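Local coordinates for PKS (Streptomyces albus, PDB 4OQJ), which probably catalyses carbon-carbon bond formation between acyl chains on carrier proteins, as a ketosynthase of the AT-less type I polyketide synthase for oxazolomycin, at residues Asn141-His146 with Ile165-Asp170; Ile382-Met387 with Arg429-Ser434; Pro546-Val551 with Gly669-Ala674. All coordinates share one frame; numbering follows the deposited sequence.

Interaction 1: Asn141-His146 with Ile165-Asp170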
loop_
_atom_site.group_PDB
_atom_site.type_symbol
_atom_site.label_atom_id
_atom_site.label_comp_id
_atom_site.label_asym_id
_atom_site.label_seq_id
_atom_site.Cartn_x
_atom_site.Cartn_y
_atom_site.Cartn_z
ATOM N N ASN A 141 0.756 -10.484 14.467
ATOM C CA ASN A 141 -0.271 -11.480 14.771
ATOM C C ASN A 141 0.203 -12.383 15.905
ATOM O O ASN A 141 0.779 -13.440 15.676
ATOM C CB ASN A 141 -0.631 -12.308 13.535
ATOM C CG ASN A 141 -1.869 -13.146 13.752
ATOM O OD1 ASN A 141 -2.370 -13.244 14.872
ATOM N ND2 ASN A 141 -2.372 -13.754 12.691
ATOM N N THR A 142 -0.029 -11.951 17.140
ATOM C CA THR A 142 0.371 -12.749 18.289
ATOM C C THR A 142 -0.627 -13.892 18.523
ATOM O O THR A 142 -0.331 -14.826 19.255
ATOM C CB THR A 142 0.501 -11.882 19.565
ATOM O OG1 THR A 142 -0.649 -11.033 19.705
ATOM C CG2 THR A 142 1.774 -10.999 19.487
ATOM N N TYR A 143 -1.804 -13.815 17.902
ATOM C CA TYR A 143 -2.786 -14.915 17.966
ATOM C C TYR A 143 -2.234 -16.162 17.286
ATOM O O TYR A 143 -2.353 -17.267 17.795
ATOM C CB TYR A 143 -4.091 -14.492 17.299
ATOM C CG TYR A 143 -5.289 -15.390 17.526
ATOM C CD1 TYR A 143 -5.974 -15.380 18.733
ATOM C CD2 TYR A 143 -5.773 -16.199 16.510
ATOM C CE1 TYR A 143 -7.090 -16.170 18.924
ATOM C CE2 TYR A 143 -6.889 -16.985 16.692
ATOM C CZ TYR A 143 -7.546 -16.967 17.900
ATOM O OH TYR A 143 -8.673 -17.752 18.074
ATOM N N LEU A 144 -1.614 -15.962 16.128
ATOM C CA LEU A 144 -0.988 -17.036 15.386
ATOM C C LEU A 144 0.220 -17.580 16.143
ATOM O O LEU A 144 0.398 -18.788 16.269
ATOM C CB LEU A 144 -0.572 -16.535 13.999
ATOM C CG LEU A 144 0.273 -17.468 13.135
ATOM C CD1 LEU A 144 -0.502 -18.712 12.758
ATOM C CD2 LEU A 144 0.747 -16.730 11.895
ATOM N N LEU A 145 1.047 -16.682 16.656
ATOM C CA LEU A 145 2.264 -17.086 17.346
ATOM C C LEU A 145 1.978 -17.781 18.679
ATOM O O LEU A 145 2.622 -18.772 19.002
ATOM C CB LEU A 145 3.164 -15.863 17.571
ATOM C CG LEU A 145 3.749 -15.226 16.308
ATOM C CD1 LEU A 145 4.471 -13.900 16.621
ATOM C CD2 LEU A 145 4.691 -16.205 15.641
ATOM N N HIS A 146 1.031 -17.256 19.457
ATOM C CA HIS A 146 0.717 -17.824 20.778
ATOM C C HIS A 146 -0.364 -18.901 20.695
ATOM O O HIS A 146 -0.090 -20.080 20.898
ATOM C CB HIS A 146 0.251 -16.744 21.753
ATOM C CG HIS A 146 1.257 -15.662 22.012
ATOM N ND1 HIS A 146 1.044 -14.662 22.937
ATOM C CD2 HIS A 146 2.475 -15.417 21.470
ATOM C CE1 HIS A 146 2.083 -13.849 22.955
ATOM N NE2 HIS A 146 2.965 -14.284 22.076
ATOM N N ILE A 165 -4.323 -18.391 5.377
ATOM C CA ILE A 165 -5.293 -17.462 4.777
ATOM C C ILE A 165 -6.217 -16.861 5.827
ATOM O O ILE A 165 -6.926 -15.908 5.521
ATOM C CB ILE A 165 -6.152 -18.116 3.652
ATOM C CG1 ILE A 165 -7.046 -19.227 4.203
ATOM C CG2 ILE A 165 -5.246 -18.620 2.543
ATOM C CD1 ILE A 165 -7.877 -19.924 3.137
ATOM N N THR A 166 -6.186 -17.376 7.063
ATOM C CA THR A 166 -6.975 -16.764 8.135
ATOM C C THR A 166 -6.133 -15.894 9.068
ATOM O O THR A 166 -6.675 -15.275 9.982
ATOM C CB THR A 166 -7.718 -17.819 8.999
ATOM O OG1 THR A 166 -6.794 -18.779 9.516
ATOM C CG2 THR A 166 -8.789 -18.542 8.172
ATOM N N ASN A 167 -4.824 -15.809 8.826
ATOM C CA ASN A 167 -3.940 -15.111 9.759
ATOM C C ASN A 167 -2.865 -14.210 9.173
ATOM O O ASN A 167 -2.367 -13.323 9.873
ATOM C CB ASN A 167 -3.258 -16.133 10.666
ATOM C CG ASN A 167 -4.155 -16.565 11.796
ATOM O OD1 ASN A 167 -4.231 -15.897 12.825
ATOM N ND2 ASN A 167 -4.871 -17.668 11.597
ATOM N N ASP A 168 -2.480 -14.418 7.922
ATOM C CA ASP A 168 -1.402 -13.596 7.388
ATOM C C ASP A 168 -1.926 -12.175 7.111
ATOM O O ASP A 168 -3.118 -11.970 6.843
ATOM C CB ASP A 168 -0.803 -14.242 6.143
ATOM C CG ASP A 168 0.666 -13.882 5.955
ATOM O OD1 ASP A 168 1.269 -13.334 6.905
ATOM O OD2 ASP A 168 1.220 -14.167 4.875
ATOM N N LYS A 169 -1.040 -11.190 7.224
ATOM C CA LYS A 169 -1.419 -9.771 7.102
ATOM C C LYS A 169 -2.138 -9.470 5.792
ATOM O O LYS A 169 -3.021 -8.610 5.739
ATOM C CB LYS A 169 -0.174 -8.879 7.201
ATOM C CG LYS A 169 0.571 -9.008 8.510
ATOM C CD LYS A 169 0.781 -7.655 9.183
ATOM C CE LYS A 169 1.508 -7.829 10.497
ATOM N NZ LYS A 169 1.894 -6.530 11.093
ATOM N N ASP A 170 -1.733 -10.186 4.748
ATOM C CA ASP A 170 -2.243 -10.011 3.388
ATOM C C ASP A 170 -3.744 -10.088 3.285
ATOM O O ASP A 170 -4.308 -9.614 2.300
ATOM C CB ASP A 170 -1.700 -11.085 2.442
ATOM C CG ASP A 170 -0.212 -11.156 2.421
ATOM O OD1 ASP A 170 0.384 -11.303 3.506
ATOM O OD2 ASP A 170 0.371 -11.075 1.305
#

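Interaction 2: Ile382-Met387 with Arg429-Ser434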
loop_
_atom_site.group_PDB
_atom_site.type_symbol
_atom_site.label_atom_id
_atom_site.label_comp_id
_atom_site.label_asym_id
_atom_site.label_seq_id
_atom_site.Cartn_x
_atom_site.Cartn_y
_atom_site.Cartn_z
ATOM N N ILE A 382 -9.455 10.191 14.185
ATOM C CA ILE A 382 -10.855 10.195 14.563
ATOM C C ILE A 382 -11.090 11.176 15.705
ATOM O O ILE A 382 -12.096 11.849 15.692
ATOM C CB ILE A 382 -11.362 8.781 14.917
ATOM C CG1 ILE A 382 -11.447 7.960 13.625
ATOM C CG2 ILE A 382 -12.759 8.846 15.557
ATOM C CD1 ILE A 382 -11.745 6.484 13.811
ATOM N N LYS A 383 -10.160 11.313 16.654
ATOM C CA LYS A 383 -10.312 12.336 17.690
ATOM C C LYS A 383 -10.419 13.696 17.036
ATOM O O LYS A 383 -11.252 14.512 17.414
ATOM C CB LYS A 383 -9.132 12.332 18.684
ATOM C CG LYS A 383 -8.891 13.669 19.418
ATOM C CD LYS A 383 -7.618 13.619 20.273
ATOM C CE LYS A 383 -7.324 14.976 20.919
ATOM N NZ LYS A 383 -6.073 14.891 21.675
ATOM N N THR A 384 -9.557 13.940 16.056
ATOM C CA THR A 384 -9.468 15.254 15.429
ATOM C C THR A 384 -10.723 15.522 14.603
ATOM O O THR A 384 -11.240 16.634 14.589
ATOM C CB THR A 384 -8.184 15.352 14.544
ATOM O OG1 THR A 384 -7.027 15.153 15.373
ATOM C CG2 THR A 384 -8.082 16.696 13.860
ATOM N N ILE A 385 -11.233 14.498 13.936
ATOM C CA ILE A 385 -12.486 14.636 13.191
ATOM C C ILE A 385 -13.651 15.002 14.121
ATOM O O ILE A 385 -14.455 15.867 13.794
ATOM C CB ILE A 385 -12.821 13.342 12.421
ATOM C CG1 ILE A 385 -11.847 13.166 11.258
ATOM C CG2 ILE A 385 -14.263 13.369 11.901
ATOM C CD1 ILE A 385 -11.885 11.786 10.621
ATOM N N LEU A 386 -13.739 14.359 15.281
ATOM C CA LEU A 386 -14.834 14.638 16.211
ATOM C C LEU A 386 -14.739 16.053 16.789
ATOM O O LEU A 386 -15.755 16.742 16.930
ATOM C CB LEU A 386 -14.852 13.604 17.340
ATOM C CG LEU A 386 -15.218 12.185 16.869
ATOM C CD1 LEU A 386 -14.937 11.155 17.947
ATOM C CD2 LEU A 386 -16.691 12.113 16.461
HETATM N N MSE A 387 -13.529 16.483 17.128
HETATM C CA MSE A 387 -13.303 17.836 17.632
HETATM C C MSE A 387 -13.801 18.865 16.635
HETATM O O MSE A 387 -14.430 19.851 17.018
HETATM C CB MSE A 387 -11.811 18.090 17.901
HETATM C CG MSE A 387 -11.229 17.343 19.068
HETATM SE SE MSE A 387 -9.267 17.508 19.049
HETATM C CE MSE A 387 -9.111 19.421 19.292
ATOM N N ARG A 429 -11.894 26.069 10.528
ATOM C CA ARG A 429 -10.999 25.422 11.468
ATOM C C ARG A 429 -10.189 24.313 10.790
ATOM O O ARG A 429 -10.744 23.461 10.105
ATOM C CB ARG A 429 -11.795 24.864 12.636
ATOM C CG ARG A 429 -12.529 25.949 13.437
ATOM C CD ARG A 429 -13.616 25.335 14.273
ATOM N NE ARG A 429 -14.285 26.315 15.126
ATOM C CZ ARG A 429 -15.237 27.144 14.713
ATOM N NH1 ARG A 429 -15.634 27.135 13.444
ATOM N NH2 ARG A 429 -15.797 27.988 15.575
ATOM N N ARG A 430 -8.873 24.335 10.987
ATOM C CA ARG A 430 -7.993 23.347 10.385
ATOM C C ARG A 430 -7.067 22.738 11.421
ATOM O O ARG A 430 -6.593 23.430 12.341
ATOM C CB ARG A 430 -7.164 23.970 9.267
ATOM C CG ARG A 430 -7.966 24.393 8.065
ATOM C CD ARG A 430 -7.173 25.345 7.189
ATOM N NE ARG A 430 -7.943 25.723 6.013
ATOM C CZ ARG A 430 -7.616 26.696 5.177
ATOM N NH1 ARG A 430 -6.519 27.422 5.375
ATOM N NH2 ARG A 430 -8.400 26.944 4.138
ATOM N N ALA A 431 -6.803 21.447 11.244
ATOM C CA ALA A 431 -5.924 20.704 12.121
ATOM C C ALA A 431 -4.910 19.890 11.340
ATOM O O ALA A 431 -5.119 19.558 10.162
ATOM C CB ALA A 431 -6.736 19.779 13.022
ATOM N N GLY A 432 -3.814 19.560 12.018
ATOM C CA GLY A 432 -2.882 18.564 11.526
ATOM C C GLY A 432 -2.905 17.315 12.396
ATOM O O GLY A 432 -3.131 17.384 13.608
ATOM N N VAL A 433 -2.664 16.175 11.770
ATOM C CA VAL A 433 -2.573 14.907 12.465
ATOM C C VAL A 433 -1.302 14.186 12.041
ATOM O O VAL A 433 -1.127 13.885 10.852
ATOM C CB VAL A 433 -3.779 14.013 12.158
ATOM C CG1 VAL A 433 -3.734 12.756 13.013
ATOM C CG2 VAL A 433 -5.066 14.769 12.361
ATOM N N SER A 434 -0.431 13.892 13.006
ATOM C CA SER A 434 0.839 13.216 12.739
ATOM C C SER A 434 0.860 11.775 13.201
ATOM O O SER A 434 0.261 11.423 14.212
ATOM C CB SER A 434 1.984 13.957 13.428
ATOM O OG SER A 434 2.145 15.243 12.870
#

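Interaction 3: Pro546-Val551 with Gly669-Ala674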
loop_
_atom_site.group_PDB
_atom_site.type_symbol
_atom_site.label_atom_id
_atom_site.label_comp_id
_atom_site.label_asym_id
_atom_site.label_seq_id
_atom_site.Cartn_x
_atom_site.Cartn_y
_atom_site.Cartn_z
ATOM N N PRO A 546 -46.016 -13.412 0.292
ATOM C CA PRO A 546 -47.433 -13.072 0.174
ATOM C C PRO A 546 -47.855 -12.780 -1.259
ATOM O O PRO A 546 -47.007 -12.622 -2.141
ATOM C CB PRO A 546 -47.545 -11.818 1.037
ATOM C CG PRO A 546 -46.171 -11.164 0.922
ATOM C CD PRO A 546 -45.200 -12.188 0.350
ATOM N N VAL A 547 -49.161 -12.726 -1.475
ATOM C CA VAL A 547 -49.719 -12.309 -2.752
ATOM C C VAL A 547 -50.506 -11.031 -2.503
ATOM O O VAL A 547 -50.928 -10.789 -1.370
ATOM C CB VAL A 547 -50.625 -13.404 -3.378
ATOM C CG1 VAL A 547 -49.855 -14.700 -3.528
ATOM C CG2 VAL A 547 -51.879 -13.642 -2.542
ATOM N N VAL A 548 -50.676 -10.201 -3.533
ATOM C CA VAL A 548 -51.585 -9.068 -3.425
ATOM C C VAL A 548 -52.897 -9.468 -4.060
ATOM O O VAL A 548 -52.920 -10.080 -5.124
ATOM C CB VAL A 548 -51.037 -7.775 -4.079
ATOM C CG1 VAL A 548 -49.769 -7.307 -3.356
ATOM C CG2 VAL A 548 -50.776 -7.954 -5.553
ATOM N N GLU A 549 -53.988 -9.136 -3.382
ATOM C CA GLU A 549 -55.315 -9.539 -3.818
ATOM C C GLU A 549 -56.088 -8.362 -4.356
ATOM O O GLU A 549 -56.270 -7.354 -3.675
ATOM C CB GLU A 549 -56.085 -10.177 -2.671
ATOM C CG GLU A 549 -55.408 -11.408 -2.116
ATOM C CD GLU A 549 -56.387 -12.395 -1.516
ATOM O OE1 GLU A 549 -57.572 -12.033 -1.336
ATOM O OE2 GLU A 549 -55.970 -13.538 -1.229
ATOM N N LEU A 550 -56.529 -8.495 -5.597
ATOM C CA LEU A 550 -57.395 -7.505 -6.203
ATOM C C LEU A 550 -58.824 -7.953 -5.967
ATOM O O LEU A 550 -59.299 -8.911 -6.585
ATOM C CB LEU A 550 -57.093 -7.350 -7.691
ATOM C CG LEU A 550 -57.844 -6.224 -8.400
ATOM C CD1 LEU A 550 -56.978 -5.647 -9.496
ATOM C CD2 LEU A 550 -59.157 -6.740 -8.972
ATOM N N VAL A 551 -59.495 -7.265 -5.048
ATOM C CA VAL A 551 -60.810 -7.699 -4.585
ATOM C C VAL A 551 -61.927 -6.960 -5.276
ATOM O O VAL A 551 -61.703 -5.949 -5.934
ATOM C CB VAL A 551 -60.982 -7.491 -3.062
ATOM C CG1 VAL A 551 -60.047 -8.404 -2.291
ATOM C CG2 VAL A 551 -60.752 -6.021 -2.677
ATOM N N GLY A 669 -44.593 -2.080 3.209
ATOM C CA GLY A 669 -44.022 -2.612 4.434
ATOM C C GLY A 669 -44.450 -4.043 4.700
ATOM O O GLY A 669 -43.622 -4.890 5.019
ATOM N N ARG A 670 -45.738 -4.334 4.539
ATOM C CA ARG A 670 -46.239 -5.682 4.793
ATOM C C ARG A 670 -45.590 -6.668 3.825
ATOM O O ARG A 670 -45.142 -7.739 4.232
ATOM C CB ARG A 670 -47.771 -5.735 4.670
ATOM C CG ARG A 670 -48.470 -6.579 5.729
ATOM C CD ARG A 670 -48.189 -8.061 5.543
ATOM N N LEU A 671 -45.524 -6.307 2.547
ATOM C CA LEU A 671 -44.924 -7.186 1.549
ATOM C C LEU A 671 -43.426 -7.374 1.820
ATOM O O LEU A 671 -42.905 -8.495 1.802
ATOM C CB LEU A 671 -45.143 -6.625 0.143
ATOM C CG LEU A 671 -46.602 -6.550 -0.333
ATOM C CD1 LEU A 671 -46.705 -5.787 -1.639
ATOM C CD2 LEU A 671 -47.198 -7.935 -0.481
ATOM N N TRP A 672 -42.733 -6.267 2.070
ATOM C CA TRP A 672 -41.284 -6.306 2.197
ATOM C C TRP A 672 -40.896 -7.121 3.425
ATOM O O TRP A 672 -40.000 -7.944 3.334
ATOM C CB TRP A 672 -40.693 -4.892 2.271
ATOM C CG TRP A 672 -39.192 -4.899 2.492
ATOM C CD1 TRP A 672 -38.216 -5.038 1.543
ATOM C CD2 TRP A 672 -38.515 -4.769 3.745
ATOM N NE1 TRP A 672 -36.977 -4.996 2.132
ATOM C CE2 TRP A 672 -37.134 -4.833 3.490
ATOM C CE3 TRP A 672 -38.944 -4.600 5.067
ATOM C CZ2 TRP A 672 -36.177 -4.748 4.500
ATOM C CZ3 TRP A 672 -37.985 -4.515 6.074
ATOM C CH2 TRP A 672 -36.621 -4.585 5.777
ATOM N N THR A 673 -41.571 -6.920 4.558
ATOM C CA THR A 673 -41.211 -7.672 5.769
ATOM C C THR A 673 -41.421 -9.163 5.536
ATOM O O THR A 673 -40.720 -9.998 6.106
ATOM C CB THR A 673 -42.007 -7.246 7.027
ATOM O OG1 THR A 673 -43.415 -7.399 6.800
ATOM C CG2 THR A 673 -41.680 -5.804 7.434
ATOM N N ALA A 674 -42.372 -9.493 4.673
ATOM C CA ALA A 674 -42.708 -10.885 4.397
ATOM C C ALA A 674 -41.819 -11.484 3.307
ATOM O O ALA A 674 -42.010 -12.634 2.901
ATOM C CB ALA A 674 -44.179 -10.992 3.999
#

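Interaction 1: Asn141-His146 with Ile165-Asp170
Asn141 lays its amide against the side chain and backbone of Asn167, a worked example of one amide serving two segments. Asn141 ND2 donates to OD1 of Asn167 at 2.8 Å, a fairly straight bond (N-H...acceptor 158°) that arrives in the carbonyl plane on a lone pair. Asn141 ND2 also donates to the backbone O of Asn167 at 2.9 Å, from a position tilted out of that carbonyl's plane. The two amides are nearly coplanar, although the side chains cross at about a right angle. With CG anti to the backbone N (chi1 -169°), Asn141 can also act as the N-cap of its helix: Asn141 OD1 accepts from Leu144 N at 3.1 Å, the donor standing above the carbonyl plane. Both ends of one buried amide are thus engaged, one capping the helix and the other tying it to 165-170. Asn167 is held in turn through ND2, which bonds Leu102 O and Met163 O and so fixes which end of its amide faces Asn141. Beside it, the Tyr143 ring offers an edge, Tyr143 CD2 lying 4.0 Å from Asn167 OD1, while the phenol OH bonds Glu101 O and Ala706 N. The second subunit is close by, its Leu140 packing on Asp168. The contact joins the start of helix 142-147, which follows strand 132-138, to the end of helix 157-167, beside helix 97-102.

Interaction 2: Ile382-Met387 with Arg429-Ser434
In the layered alpha/beta architecture of the thiolase fold, helices cover the faces of mixed sheets, and here helix 376-390 rests on strand 430-436. Thr384 is the helix residue that makes the contact, meeting two strand residues, Ala431 and Val433, that project toward the helix from the same face of the strand, with Gly432 between them. The methyl Thr384 CG2 meets Ala431 CB at 3.5 Å, tighter than the usual van der Waals separation for two carbons. The other branch, Thr384 OG1, lies 3.6 Å from Val433 CG2, and that valine methyl also approaches Thr384 CB at 3.9 Å. The forked side chain owes this reach to its first torsion (chi1 -60°), which sets CG2 anti to the backbone N and OG1 anti to the carbonyl carbon. Thr384 and Val433 pass alongside, pointing opposite ways. Around them, Tyr325 and Glu327 of the adjoining strand 325-327 also touch Thr384, and on another side of the helix Ile382 and Ile385 pack against strand 23-31. Across the two segments the contact is carried by van der Waals packing alone: the hydroxyl of Thr384 is hydrogen-bonded to Gly380 O, so a polar atom can sit among buried methyl groups with a hydrogen-bond partner in its own helix.

Interaction 3: Pro546-Val551 with Gly669-Ala674
Apolar side chains carry the whole of this contact, which belongs to a small alpha/beta unit: strand 547-549, the middle strand of a three-stranded parallel sheet, is approached by the C-terminal end of helix 660-673. Leu671 is the shared partner. Leu671 CD1 meets Val548 CG1 at 3.8 Å, while Leu671 CD2 lies against both that same valine methyl and, at 3.7 Å, CG of Pro546, just ahead of the strand. The fork gets there because CG stands anti to the carbonyl carbon (chi1 -65°) and the end of the side chain then swings nearer than its root. Val548 and Leu671 cross at about a right angle. Elsewhere Leu671 also packs on Leu608 of helix 594-610, and Val548 on Val617 of the neighbouring strand.

No hydrogen bond crosses between the segments; the backbone of strand 547-549 bonds to its neighbours 617-618 and 648-650. In the helix, Thr673 N bonds Gly669 O at 2.9 Å, whereas Ala674 N has weak bonds to both Arg670 O and Leu671 O. Trp672 points away from 546-551, packs on strand 465-471 and forms a cation-pi pair with Arg513. The last residue still contributes a methyl: Ala674 CB lies 3.7 Å from CG of Pro546, a poorly ordered residue.

How the interactions relate
Followed from the N terminus, the three contacts come strictly in series, with none nested in or crossing another. Interaction 1 closes a short, mostly helical excursion of 18 residues near the dimer interface. Interaction 2 closes 41 residues, returning the chain from a helix to a strand of the large mixed sheet; both contacts belong to the ketosynthase, their centres about 32 Å apart. Interaction 3 spans 117 residues, many of them helical, and brings the end of helix 660-673 back to strand 547-549 of the three-stranded parallel sheet, on the other side of the chain's centre from interaction 2. No two contacts touch; the first is made by hydrogen bonds, the others by apolar packing.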